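Local coordinates for protein ORF98 PTP-2 (Cydia pomonella granulosis virus, PDB 6I28) that probably removes phosphate from tyrosine and from serine or threonine of protein substrates, acting as a dual-specificity phosphatase, at residues 30-33 / 34-38; 145-148 / 149-153; 133-136 / 137-141; 89-92 / 93-97; 79-82 / 83-86. All coordinates share one frame; numbering follows the deposited sequence. Where two conformers were deposited one is given.

In the fold
Along the chain the order is contact 1, contact 5, contact 4, contact 3 and contact 2, all within the dual-specificity phosphatase catalytic domain. Contact 1 forms the C-terminal end of helix 27-36, whose side chains meet strand 100-103, and its centre is about 31 Å from that of contact 2, across the middle of the molecule. Contacts 5 and 4 occupy the start and end of helix 82-95, their centres about 16 Å apart. Contacts 3 and 2 adjoin in sequence, through the loop joining helix 127-137 to helix 144-151. Contact 5 also touches contact 2, where Leu-149 CD1 lies 3.6 Å from Ala-79 CB. Contacts 2 to 5 share helix 110-123, which directly follows the loop corresponding to the family's phosphate-binding loop.

Contact 1: residues 30-33 / 34-38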
# COMPACT_ATOMS: atom_id res chain seq x y z
N MET A 30 -16.14 -5.62 -4.65
CA MET A 30 -15.05 -5.46 -3.70
C MET A 30 -15.33 -6.23 -2.42
O MET A 30 -14.46 -6.92 -1.90
CB MET A 30 -14.88 -3.98 -3.40
CG MET A 30 -13.75 -3.68 -2.48
SD MET A 30 -13.74 -1.96 -1.98
CE MET A 30 -12.12 -1.84 -1.38
N ARG A 31 -16.55 -6.12 -1.90
CA ARG A 31 -16.91 -6.88 -0.71
C ARG A 31 -16.76 -8.38 -0.95
O ARG A 31 -16.22 -9.09 -0.10
CB ARG A 31 -18.33 -6.50 -0.29
CG ARG A 31 -18.85 -7.25 0.93
CD ARG A 31 -20.31 -6.89 1.20
NE ARG A 31 -20.98 -7.83 2.10
CZ ARG A 31 -21.00 -7.72 3.42
NH1 ARG A 31 -20.40 -6.71 4.03
NH2 ARG A 31 -21.66 -8.64 4.15
N HIS A 32 -17.20 -8.86 -2.11
CA HIS A 32 -17.05 -10.28 -2.45
C HIS A 32 -15.59 -10.70 -2.45
O HIS A 32 -15.25 -11.76 -1.93
CB HIS A 32 -17.69 -10.53 -3.80
CG HIS A 32 -17.72 -11.97 -4.21
ND1 HIS A 32 -16.82 -12.51 -5.11
CD2 HIS A 32 -18.56 -12.98 -3.87
CE1 HIS A 32 -17.12 -13.79 -5.32
NE2 HIS A 32 -18.16 -14.09 -4.57
N PHE A 33 -14.70 -9.87 -3.01
CA PHE A 33 -13.28 -10.19 -3.02
C PHE A 33 -12.69 -10.22 -1.61
O PHE A 33 -11.94 -11.15 -1.26
CB PHE A 33 -12.55 -9.18 -3.88
CG PHE A 33 -11.07 -9.42 -3.98
CD1 PHE A 33 -10.20 -9.03 -2.96
CD2 PHE A 33 -10.56 -10.07 -5.10
CE1 PHE A 33 -8.84 -9.27 -3.06
CE2 PHE A 33 -9.22 -10.30 -5.20
CZ PHE A 33 -8.34 -9.90 -4.17
N VAL A 34 -13.02 -9.22 -0.81
CA VAL A 34 -12.50 -9.14 0.55
C VAL A 34 -12.91 -10.38 1.35
O VAL A 34 -12.07 -10.99 2.04
CB VAL A 34 -13.02 -7.85 1.22
CG1 VAL A 34 -12.90 -7.94 2.70
CG2 VAL A 34 -12.31 -6.63 0.66
N ARG A 35 -14.21 -10.72 1.33
CA ARG A 35 -14.70 -11.84 2.14
C ARG A 35 -14.21 -13.18 1.60
O ARG A 35 -13.82 -14.05 2.38
CB ARG A 35 -16.23 -11.79 2.23
CG ARG A 35 -16.71 -10.58 3.04
CD ARG A 35 -18.18 -10.31 2.85
NE ARG A 35 -19.00 -11.27 3.58
CZ ARG A 35 -19.42 -11.10 4.83
NH1 ARG A 35 -19.11 -9.99 5.50
NH2 ARG A 35 -20.16 -12.03 5.40
N GLN A 36 -14.21 -13.36 0.28
CA GLN A 36 -13.75 -14.63 -0.30
C GLN A 36 -12.29 -14.91 0.05
O GLN A 36 -11.92 -16.06 0.30
CB GLN A 36 -13.92 -14.59 -1.82
CG GLN A 36 -13.86 -15.94 -2.50
CD GLN A 36 -14.64 -15.98 -3.83
OE1 GLN A 36 -15.77 -16.47 -3.90
NE2 GLN A 36 -14.02 -15.47 -4.87
N ASN A 37 -11.45 -13.88 0.05
CA ASN A 37 -10.00 -14.00 0.22
C ASN A 37 -9.53 -13.80 1.65
O ASN A 37 -8.31 -13.74 1.88
CB ASN A 37 -9.30 -13.00 -0.72
CG ASN A 37 -9.38 -13.43 -2.16
OD1 ASN A 37 -8.75 -14.42 -2.53
ND2 ASN A 37 -10.19 -12.75 -2.97
N ASN A 38 -10.46 -13.70 2.62
CA ASN A 38 -10.14 -13.52 4.05
C ASN A 38 -9.29 -12.27 4.29
O ASN A 38 -8.38 -12.29 5.12
CB ASN A 38 -9.46 -14.76 4.64
CG ASN A 38 -9.36 -14.71 6.13
OD1 ASN A 38 -10.32 -14.32 6.82
ND2 ASN A 38 -8.21 -15.10 6.67
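Asn-37 and Phe-33 meet at the C-terminal end of helix 27-36, where the amide ND2 of Asn-37 does two things at once. It sits over the centre of the Phe-33 ring, 3.3 Å above the ring plane, and it donates to Phe-33 O at 2.9 Å. The same oxygen takes the backbone N of Asn-37 at 3.1 Å from the other face of its carbonyl plane; two bonds grip the oxygen, and the one from ND2 holds the side chain against its own helix. With chi1 of Asn-37 at -73°, the amide is swung back beside its backbone N and over the ring; ring and amide planes are inclined at 43°. Beyond it, Asn-38 adopts a positive phi as the C-prime residue of a Schellman motif, in which Val-39 N returns to Val-34 O.

On another side, Arg-31 and Arg-35 run alongside each other. Their guanidinium groups are stacked with planes 17° apart and centres 4.0 Å apart, and Arg-31 NH2 comes to 3.2 Å of Arg-35 NH1. Such a pairing of like charges should be costly by itself, but Arg-31 NH1 is held by Ala-56 O. The extended Arg-31 reaches the stack directly, whereas Arg-35 bends at chi3. Elsewhere along the helix, Gln-36 OE1 approaches His-32 CE1 at 3.3 Å, with no hydrogen bond between the two side chains.

Met-30 and Val-34 face inward onto Leu-101 of strand 100-103, Met-30 also meets Ile-53 and Leu-57 of helix 51-57, and Phe-33 packs edge-to-face on Tyr-9.

Contact 2: residues 145-148 / 149-153; sequences HFVE and LLKGK
Val-147 and Lys-151 are brought alongside by their first torsions. Val-147 has CG1 trans to the backbone N (chi1 171°), while Lys-151 turns its CG back beside its own N (chi1 -65°) and then runs fully extended. As a result the lysine chain passes Val-147 in the same direction, its CE 3.6 Å from Val-147 CG1, and its CG lies only 3.1 Å from Val-147 O. That oxygen also accepts the helical bond from Lys-151 N at 3.0 Å. Glu-148, by contrast, bends at chi2 (-54°), and the lysine, running back toward the start of the helix, brings NZ near its carboxylate. OE2 of Glu-148 remains 4.2 Å from Lys-151 NZ, too far for a salt bridge.

Another side of helix 144-151 is mostly apolar. Phe-146 CD1 meets Leu-149 CD2 at 4.2 Å, an oblique approach to the ring, and Leu-150 places CG 3.3 Å from Phe-146 O. Above one face of the Phe-146 ring, toward its rim, lies NE2 of the neighbouring His-145. Phe-146 and Leu-150 both press on helix 110-123, through Thr-113 and through Ile-116 and Tyr-117 respectively. Phe-146 further touches Ser-109, in the loop that precedes that helix and corresponds to the phosphate-binding loop of this family. Tyr-127 of helix 127-137 covers Val-147, Leu-150 and Lys-151.

The helix is thus amphipathic: its aromatic and aliphatic side packs on the domain, whereas Glu-148 and Lys-151 stand at the exposed surface, where their attraction is probably weak and screened by solvent.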
# COMPACT_ATOMS: atom_id res chain seq x y z
N HIS A 145 6.74 11.34 -8.78
CA HIS A 145 6.99 11.92 -7.46
C HIS A 145 6.88 10.88 -6.35
O HIS A 145 7.52 11.03 -5.29
CB HIS A 145 6.07 13.12 -7.19
CG HIS A 145 4.64 12.76 -6.97
ND1 HIS A 145 3.79 12.42 -8.01
CD2 HIS A 145 3.88 12.74 -5.85
CE1 HIS A 145 2.58 12.18 -7.53
NE2 HIS A 145 2.62 12.35 -6.22
N PHE A 146 6.09 9.83 -6.54
CA PHE A 146 6.09 8.74 -5.56
C PHE A 146 7.40 7.95 -5.63
O PHE A 146 7.89 7.46 -4.61
CB PHE A 146 4.91 7.79 -5.73
CG PHE A 146 3.60 8.39 -5.38
CD1 PHE A 146 3.46 9.23 -4.28
CD2 PHE A 146 2.48 8.08 -6.10
CE1 PHE A 146 2.24 9.80 -4.01
CE2 PHE A 146 1.23 8.63 -5.78
CZ PHE A 146 1.13 9.47 -4.71
N VAL A 147 7.95 7.77 -6.85
CA VAL A 147 9.26 7.11 -6.99
C VAL A 147 10.33 7.89 -6.25
O VAL A 147 11.15 7.31 -5.53
CB VAL A 147 9.60 6.94 -8.48
CG1 VAL A 147 11.06 6.45 -8.62
CG2 VAL A 147 8.64 6.00 -9.17
N GLU A 148 10.34 9.22 -6.38
CA GLU A 148 11.34 9.99 -5.64
C GLU A 148 11.07 9.94 -4.13
O GLU A 148 12.00 9.91 -3.34
CB GLU A 148 11.38 11.43 -6.15
CG GLU A 148 11.93 11.58 -7.57
CD GLU A 148 13.33 10.94 -7.77
OE1 GLU A 148 14.26 11.22 -6.96
OE2 GLU A 148 13.49 10.17 -8.75
N LEU A 149 9.80 9.91 -3.72
CA LEU A 149 9.48 9.80 -2.30
C LEU A 149 10.12 8.56 -1.69
O LEU A 149 10.76 8.64 -0.63
CB LEU A 149 7.97 9.77 -2.10
CG LEU A 149 7.42 9.38 -0.74
CD1 LEU A 149 7.68 10.42 0.25
CD2 LEU A 149 5.91 9.17 -0.82
N LEU A 150 9.95 7.41 -2.36
CA LEU A 150 10.40 6.13 -1.85
C LEU A 150 11.91 6.02 -1.89
O LEU A 150 12.55 5.56 -0.92
CB LEU A 150 9.77 5.01 -2.68
CG LEU A 150 8.25 4.90 -2.62
CD1 LEU A 150 7.79 3.57 -3.11
CD2 LEU A 150 7.88 5.08 -1.20
N LYS A 151 12.51 6.43 -3.01
CA LYS A 151 13.97 6.50 -3.09
C LYS A 151 14.53 7.40 -2.00
O LYS A 151 15.60 7.12 -1.45
CB LYS A 151 14.39 7.00 -4.47
CG LYS A 151 14.03 6.05 -5.61
CD LYS A 151 14.71 6.56 -6.95
CE LYS A 151 14.54 5.59 -8.13
NZ LYS A 151 14.93 6.25 -9.47
N GLY A 152 13.83 8.48 -1.67
CA GLY A 152 14.27 9.37 -0.62
C GLY A 152 14.26 8.77 0.77
O GLY A 152 14.89 9.35 1.67
N LYS A 153 13.60 7.63 0.95
CA LYS A 153 13.64 6.92 2.22
C LYS A 153 14.87 6.02 2.35
O LYS A 153 15.08 5.44 3.41
CB LYS A 153 12.39 6.04 2.41
CG LYS A 153 11.06 6.74 2.29
CD LYS A 153 10.93 8.01 3.08
CE LYS A 153 10.96 7.78 4.52
NZ LYS A 153 10.44 9.03 5.18

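Contact 3: residues 133-136 / 137-141; sequences YVYG and KRAVH
One face of the Tyr-135 ring is covered by Ala-139, whose CA stands 4.0 Å from the ring centroid and 24° off the normal, a CH-pi contact set toward the rim. At the edge of the same ring, near its plane, Val-140 O approaches CD2 at 3.2 Å. The chain therefore wraps around the tyrosine as it leaves helix 127-137 of the dual-specificity phosphatase fold and enters the loop toward helix 144-151. Tyr-135 holds CG trans to its backbone N (chi1 -172°), which lays the ring against the departing chain.

The turn is made by the backbone. Val-134 O accepts two bonds: Arg-138 N comes in almost in line with the carbonyl at 3.0 Å, while Lys-137 N, also at 3.0 Å, sits well above the carbonyl plane. After Lys-137 the chain becomes extended, and Arg-138 O turns back to meet the CA of Tyr-135 in a CA-H...O contact of 3.2 Å. On the buried side Val-134 and Val-140 cross nearly at right angles, and Val-134 CG1 touches Val-140 CG2 at 4.0 Å; Val-134 continues onto Ile-116 and Ile-119 of helix 110-123.

Arg-138 points away from the turn, fully extended, to a salt bridge with Asp-10 and to the carbonyls of Ala-106 and Gly-107, in the loop that corresponds to the phosphate-binding loop of the family. It thereby ties the chain just after helix 127-137 to that loop.

At the outer side Lys-137 bends at chi2 and chi4, its NZ bonded chiefly to Ile-14 O, and gives only a weak hydrogen bond of 3.3 Å to Tyr-133 OH.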
# COMPACT_ATOMS: atom_id res chain seq x y z
N TYR A 133 9.82 -6.82 -7.41
CA TYR A 133 9.07 -7.89 -6.76
C TYR A 133 7.56 -7.66 -6.92
O TYR A 133 6.81 -8.55 -7.36
CB TYR A 133 9.44 -8.03 -5.27
CG TYR A 133 8.70 -9.19 -4.62
CD1 TYR A 133 9.21 -10.49 -4.65
CD2 TYR A 133 7.44 -8.99 -4.02
CE1 TYR A 133 8.52 -11.56 -4.09
CE2 TYR A 133 6.73 -10.05 -3.45
CZ TYR A 133 7.28 -11.33 -3.49
OH TYR A 133 6.56 -12.39 -2.93
N VAL A 134 7.09 -6.46 -6.57
CA VAL A 134 5.67 -6.17 -6.69
C VAL A 134 5.21 -6.25 -8.14
O VAL A 134 4.12 -6.75 -8.43
CB VAL A 134 5.31 -4.81 -6.06
CG1 VAL A 134 3.91 -4.48 -6.48
CG2 VAL A 134 5.57 -4.85 -4.59
N TYR A 135 6.03 -5.75 -9.09
CA TYR A 135 5.63 -5.66 -10.48
C TYR A 135 5.51 -7.05 -11.10
O TYR A 135 4.69 -7.27 -11.99
CB TYR A 135 6.65 -4.85 -11.28
CG TYR A 135 6.21 -4.53 -12.71
CD1 TYR A 135 6.48 -5.42 -13.76
CD2 TYR A 135 5.57 -3.34 -13.01
CE1 TYR A 135 6.09 -5.12 -15.06
CE2 TYR A 135 5.18 -3.04 -14.31
CZ TYR A 135 5.43 -3.93 -15.32
OH TYR A 135 5.05 -3.63 -16.60
N GLY A 136 6.30 -7.99 -10.60
CA GLY A 136 6.14 -9.37 -11.00
C GLY A 136 4.80 -9.98 -10.67
O GLY A 136 4.41 -10.96 -11.31
N LYS A 137 4.08 -9.46 -9.67
CA LYS A 137 2.75 -9.98 -9.35
C LYS A 137 1.62 -9.11 -9.91
O LYS A 137 0.55 -9.64 -10.23
CB LYS A 137 2.55 -10.11 -7.83
CG LYS A 137 3.72 -10.77 -7.08
CD LYS A 137 3.50 -12.30 -6.80
CE LYS A 137 4.54 -12.87 -5.82
NZ LYS A 137 3.89 -13.50 -4.62
N ARG A 138 1.85 -7.81 -10.07
CA ARG A 138 0.85 -6.90 -10.60
C ARG A 138 1.61 -5.78 -11.28
O ARG A 138 2.46 -5.14 -10.63
CB ARG A 138 -0.03 -6.32 -9.51
CG ARG A 138 -1.14 -5.33 -10.01
CD ARG A 138 -1.91 -4.75 -8.84
NE ARG A 138 -2.94 -3.79 -9.24
CZ ARG A 138 -4.15 -4.11 -9.73
NH1 ARG A 138 -4.49 -5.38 -9.88
NH2 ARG A 138 -5.02 -3.15 -10.06
N ALA A 139 1.33 -5.54 -12.55
CA ALA A 139 1.96 -4.42 -13.26
C ALA A 139 1.57 -3.13 -12.55
O ALA A 139 0.41 -2.74 -12.58
CB ALA A 139 1.53 -4.39 -14.71
N VAL A 140 2.51 -2.47 -11.90
CA VAL A 140 2.28 -1.20 -11.23
C VAL A 140 3.18 -0.15 -11.87
O VAL A 140 4.14 -0.48 -12.58
CB VAL A 140 2.54 -1.32 -9.71
CG1 VAL A 140 1.58 -2.28 -9.09
CG2 VAL A 140 4.00 -1.80 -9.50
N HIS A 141 2.85 1.11 -11.64
CA HIS A 141 3.57 2.22 -12.25
C HIS A 141 3.41 3.46 -11.37
O HIS A 141 2.60 4.35 -11.67
CB HIS A 141 3.07 2.50 -13.67
CG HIS A 141 4.00 3.35 -14.48
ND1 HIS A 141 3.63 4.55 -15.04
CD2 HIS A 141 5.30 3.17 -14.81
CE1 HIS A 141 4.65 5.07 -15.69
NE2 HIS A 141 5.68 4.25 -15.58

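Contact 4: residues 89-92 / 93-97; sequences LWLK and IHNEH
Leu-89 O accepts Ile-93 N at 2.8 Å, and Trp-90 O accepts His-94 N at the same distance: up to here helix 82-95 of the dual-specificity phosphatase domain is regular. Then it widens. Leu-91 O receives Asn-95 N at 3.0 Å, from above its carbonyl plane, together with a weak bond from Glu-96 N. This is a pi-type turn over residues 93-95, and the chain leaves the helix at His-97 with positive phi.

Trp-90 and His-94 carry the main side-chain contact, an offset stack of the imidazole on the five-membered part of the indole, with centroids 4.0 Å apart and planes at 25°. His-94 CB meanwhile hangs over the six-membered ring, 3.8 Å from its centroid and close to the normal, as a CH-pi contact. Both fit because chi1 of His-94 (-72°) swings the imidazole back along the helix toward Trp-90. The ring is held from three directions: the indole lies on one face, CG2 of Ile-93 is above the other, and Trp-90 O is at the edge, in plane, where it accepts a weak bond from ND1 at 3.4 Å. Leu-89 and Ile-93 point inward and pack on Val-100 of strand 100-103 and Tyr-118 of helix 110-123.

Lys-92 and Glu-96 run side by side on the opposite flank from Trp-90. Both charges have second partners, Asp-63 for the lysine and Lys-98 for the glutamate, which together form a small surface network. Within it, Lys-92 NZ reaches Glu-96 OE1 at 2.8 Å, on the syn side and 33° out of the carboxylate plane.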
# COMPACT_ATOMS: atom_id res chain seq x y z
N LEU A 89 0.05 -0.89 8.96
CA LEU A 89 0.23 -2.19 8.32
C LEU A 89 0.99 -3.14 9.23
O LEU A 89 0.63 -4.31 9.37
CB LEU A 89 0.99 -1.98 7.03
CG LEU A 89 0.21 -1.23 5.92
CD1 LEU A 89 1.26 -0.88 4.84
CD2 LEU A 89 -0.91 -1.99 5.34
N TRP A 90 2.09 -2.67 9.82
CA TRP A 90 2.94 -3.51 10.65
C TRP A 90 2.14 -4.08 11.84
O TRP A 90 2.19 -5.28 12.11
CB TRP A 90 4.16 -2.70 11.07
CG TRP A 90 5.30 -3.65 11.48
CD1 TRP A 90 6.32 -4.14 10.65
CD2 TRP A 90 5.49 -4.25 12.73
NE1 TRP A 90 7.11 -4.98 11.34
CE2 TRP A 90 6.63 -5.07 12.63
CE3 TRP A 90 4.81 -4.18 13.94
CZ2 TRP A 90 7.09 -5.81 13.67
CZ3 TRP A 90 5.26 -4.90 14.97
CH2 TRP A 90 6.40 -5.72 14.84
N LEU A 91 1.30 -3.27 12.45
CA LEU A 91 0.57 -3.74 13.62
C LEU A 91 -0.56 -4.70 13.24
O LEU A 91 -0.84 -5.66 14.00
CB LEU A 91 0.06 -2.54 14.42
CG LEU A 91 1.14 -1.62 15.00
CD1 LEU A 91 0.56 -0.25 15.41
CD2 LEU A 91 1.82 -2.30 16.22
N LYS A 92 -1.22 -4.46 12.10
CA LYS A 92 -2.26 -5.38 11.62
C LYS A 92 -1.66 -6.70 11.18
O LYS A 92 -2.21 -7.77 11.45
CB LYS A 92 -3.05 -4.75 10.50
CG LYS A 92 -3.99 -3.61 11.03
CD LYS A 92 -5.08 -4.01 12.06
CE LYS A 92 -5.81 -2.78 12.55
NZ LYS A 92 -6.89 -3.20 13.50
N ILE A 93 -0.52 -6.65 10.51
CA ILE A 93 0.09 -7.88 10.03
C ILE A 93 0.72 -8.66 11.18
O ILE A 93 0.40 -9.83 11.38
CB ILE A 93 1.08 -7.56 8.91
CG1 ILE A 93 0.29 -7.07 7.69
CG2 ILE A 93 1.91 -8.75 8.57
CD1 ILE A 93 1.16 -6.34 6.70
N HIS A 94 1.60 -8.02 11.96
CA HIS A 94 2.39 -8.75 12.96
C HIS A 94 1.66 -8.92 14.29
O HIS A 94 1.85 -9.94 14.96
CB HIS A 94 3.71 -8.00 13.17
CG HIS A 94 4.64 -8.16 12.02
ND1 HIS A 94 4.72 -7.24 11.00
CD2 HIS A 94 5.43 -9.20 11.66
CE1 HIS A 94 5.58 -7.67 10.10
NE2 HIS A 94 6.02 -8.86 10.47
N ASN A 95 0.91 -7.94 14.76
CA ASN A 95 0.27 -8.10 16.06
C ASN A 95 -1.14 -8.66 15.98
O ASN A 95 -1.58 -9.34 16.91
CB ASN A 95 0.27 -6.75 16.78
CG ASN A 95 1.69 -6.28 17.11
OD1 ASN A 95 2.10 -5.16 16.78
ND2 ASN A 95 2.47 -7.14 17.72
N GLU A 96 -1.86 -8.40 14.90
CA GLU A 96 -3.21 -8.89 14.77
C GLU A 96 -3.35 -9.90 13.66
O GLU A 96 -4.42 -10.50 13.53
CB GLU A 96 -4.19 -7.75 14.51
CG GLU A 96 -4.02 -6.66 15.47
CD GLU A 96 -5.11 -5.63 15.42
OE1 GLU A 96 -5.92 -5.68 14.49
OE2 GLU A 96 -5.17 -4.78 16.36
N HIS A 97 -2.27 -10.29 12.99
CA HIS A 97 -2.22 -11.41 12.02
C HIS A 97 -3.27 -11.35 10.90
O HIS A 97 -3.75 -12.41 10.50
CB HIS A 97 -2.41 -12.73 12.79
CG HIS A 97 -1.36 -12.94 13.82
ND1 HIS A 97 -1.62 -12.80 15.15
CD2 HIS A 97 -0.06 -13.24 13.71
CE1 HIS A 97 -0.52 -13.00 15.82
NE2 HIS A 97 0.45 -13.27 14.97

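Contact 5: residues 79-82 / 83-86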
# COMPACT_ATOMS: atom_id res chain seq x y z
N ALA A 79 2.68 11.13 1.46
CA ALA A 79 4.00 11.30 2.07
C ALA A 79 3.86 11.74 3.53
O ALA A 79 4.59 11.25 4.41
CB ALA A 79 4.80 12.34 1.28
N ASP A 80 2.93 12.66 3.79
CA ASP A 80 2.70 13.14 5.14
C ASP A 80 2.30 12.03 6.09
O ASP A 80 2.52 12.14 7.30
CB ASP A 80 1.62 14.19 5.13
CG ASP A 80 2.10 15.53 4.62
OD1 ASP A 80 3.34 15.77 4.45
OD2 ASP A 80 1.20 16.37 4.36
N ASN A 81 1.62 10.98 5.58
CA ASN A 81 1.06 9.90 6.36
C ASN A 81 1.83 8.59 6.22
O ASN A 81 1.39 7.56 6.72
CB ASN A 81 -0.39 9.73 5.94
CG ASN A 81 -1.28 10.79 6.49
OD1 ASN A 81 -1.72 10.68 7.63
ND2 ASN A 81 -1.54 11.86 5.71
N LEU A 82 2.99 8.60 5.53
CA LEU A 82 3.66 7.34 5.25
C LEU A 82 4.04 6.59 6.52
O LEU A 82 3.79 5.38 6.60
CB LEU A 82 4.90 7.60 4.41
CG LEU A 82 5.48 6.41 3.69
CD1 LEU A 82 4.50 5.78 2.70
CD2 LEU A 82 6.76 6.84 3.00
N GLU A 83 4.51 7.29 7.55
CA GLU A 83 4.91 6.63 8.79
C GLU A 83 3.71 6.02 9.51
O GLU A 83 3.74 4.83 9.87
CB GLU A 83 5.64 7.59 9.72
CG GLU A 83 6.12 6.90 10.97
CD GLU A 83 7.30 6.00 10.74
OE1 GLU A 83 7.93 6.11 9.67
OE2 GLU A 83 7.60 5.17 11.65
N MET A 84 2.63 6.78 9.66
CA MET A 84 1.41 6.25 10.26
C MET A 84 0.89 5.05 9.46
O MET A 84 0.56 4.00 10.02
CB MET A 84 0.36 7.37 10.35
CG MET A 84 -0.97 6.98 10.99
SD MET A 84 -2.05 6.11 9.80
CE MET A 84 -2.59 7.47 8.75
N LEU A 85 0.91 5.14 8.14
CA LEU A 85 0.41 4.04 7.33
C LEU A 85 1.27 2.80 7.51
O LEU A 85 0.77 1.68 7.63
CB LEU A 85 0.39 4.46 5.87
CG LEU A 85 -0.79 5.40 5.52
CD1 LEU A 85 -0.52 6.06 4.19
CD2 LEU A 85 -2.15 4.63 5.50
N PHE A 86 2.58 2.97 7.44
CA PHE A 86 3.48 1.84 7.70
C PHE A 86 3.20 1.15 9.02
O PHE A 86 3.12 -0.09 9.08
CB PHE A 86 4.95 2.24 7.63
CG PHE A 86 5.88 1.09 7.92
CD1 PHE A 86 6.24 0.20 6.93
CD2 PHE A 86 6.30 0.84 9.21
CE1 PHE A 86 7.03 -0.85 7.22
CE2 PHE A 86 7.08 -0.24 9.49
CZ PHE A 86 7.49 -1.04 8.46
O HOH W 1 2.72 9.71 9.37
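Glu-83 lies beside Leu-82 at the start of helix 82-95, and its OE1 forms a salt bridge with Arg-121. Met-84 comes next. Its backbone N, in the first turn of the helix, donates to a water at 2.9 Å, and that water donates in turn to Asp-80 O at 3.2 Å. The water thus joins the end of helix 77-80 to the start of the next helix, at a junction where Asn-81 occupies the N-cap position but makes no capping bond with its side chain. Asn-81 ND2 is instead engaged by Ala-77 O, which ties the amide to the preceding helix. Met-84 bends at chi2 (-81°) and again at chi3 (-75°), curling its terminal methyl round to Asn-81; CE and OD1 are 3.5 Å apart, two side chains lying alongside.

Leu-85 closes the first helical turn. Its N donates to Asn-81 O at 2.8 Å, a nearly linear bond, while CG rests 3.3 Å from that oxygen and CD1 reaches Asn-81 CB at 4.1 Å. The carbonyl of Asn-81 is thus partly shielded by leucine carbons. Phe-86 makes the next backbone bond, its N 2.8 Å from Leu-82 O.

Leu-82 and Leu-85 bury themselves against Leu-114 of helix 110-123, and Phe-86 makes a cation-pi contact with Arg-121 and meets the Tyr-118 ring. On another side, Asn-81 and Met-84 touch Val-67 and Met-84 and Leu-85 touch Leu-65, so the helix start lies between helix 110-123 and strand 64-68.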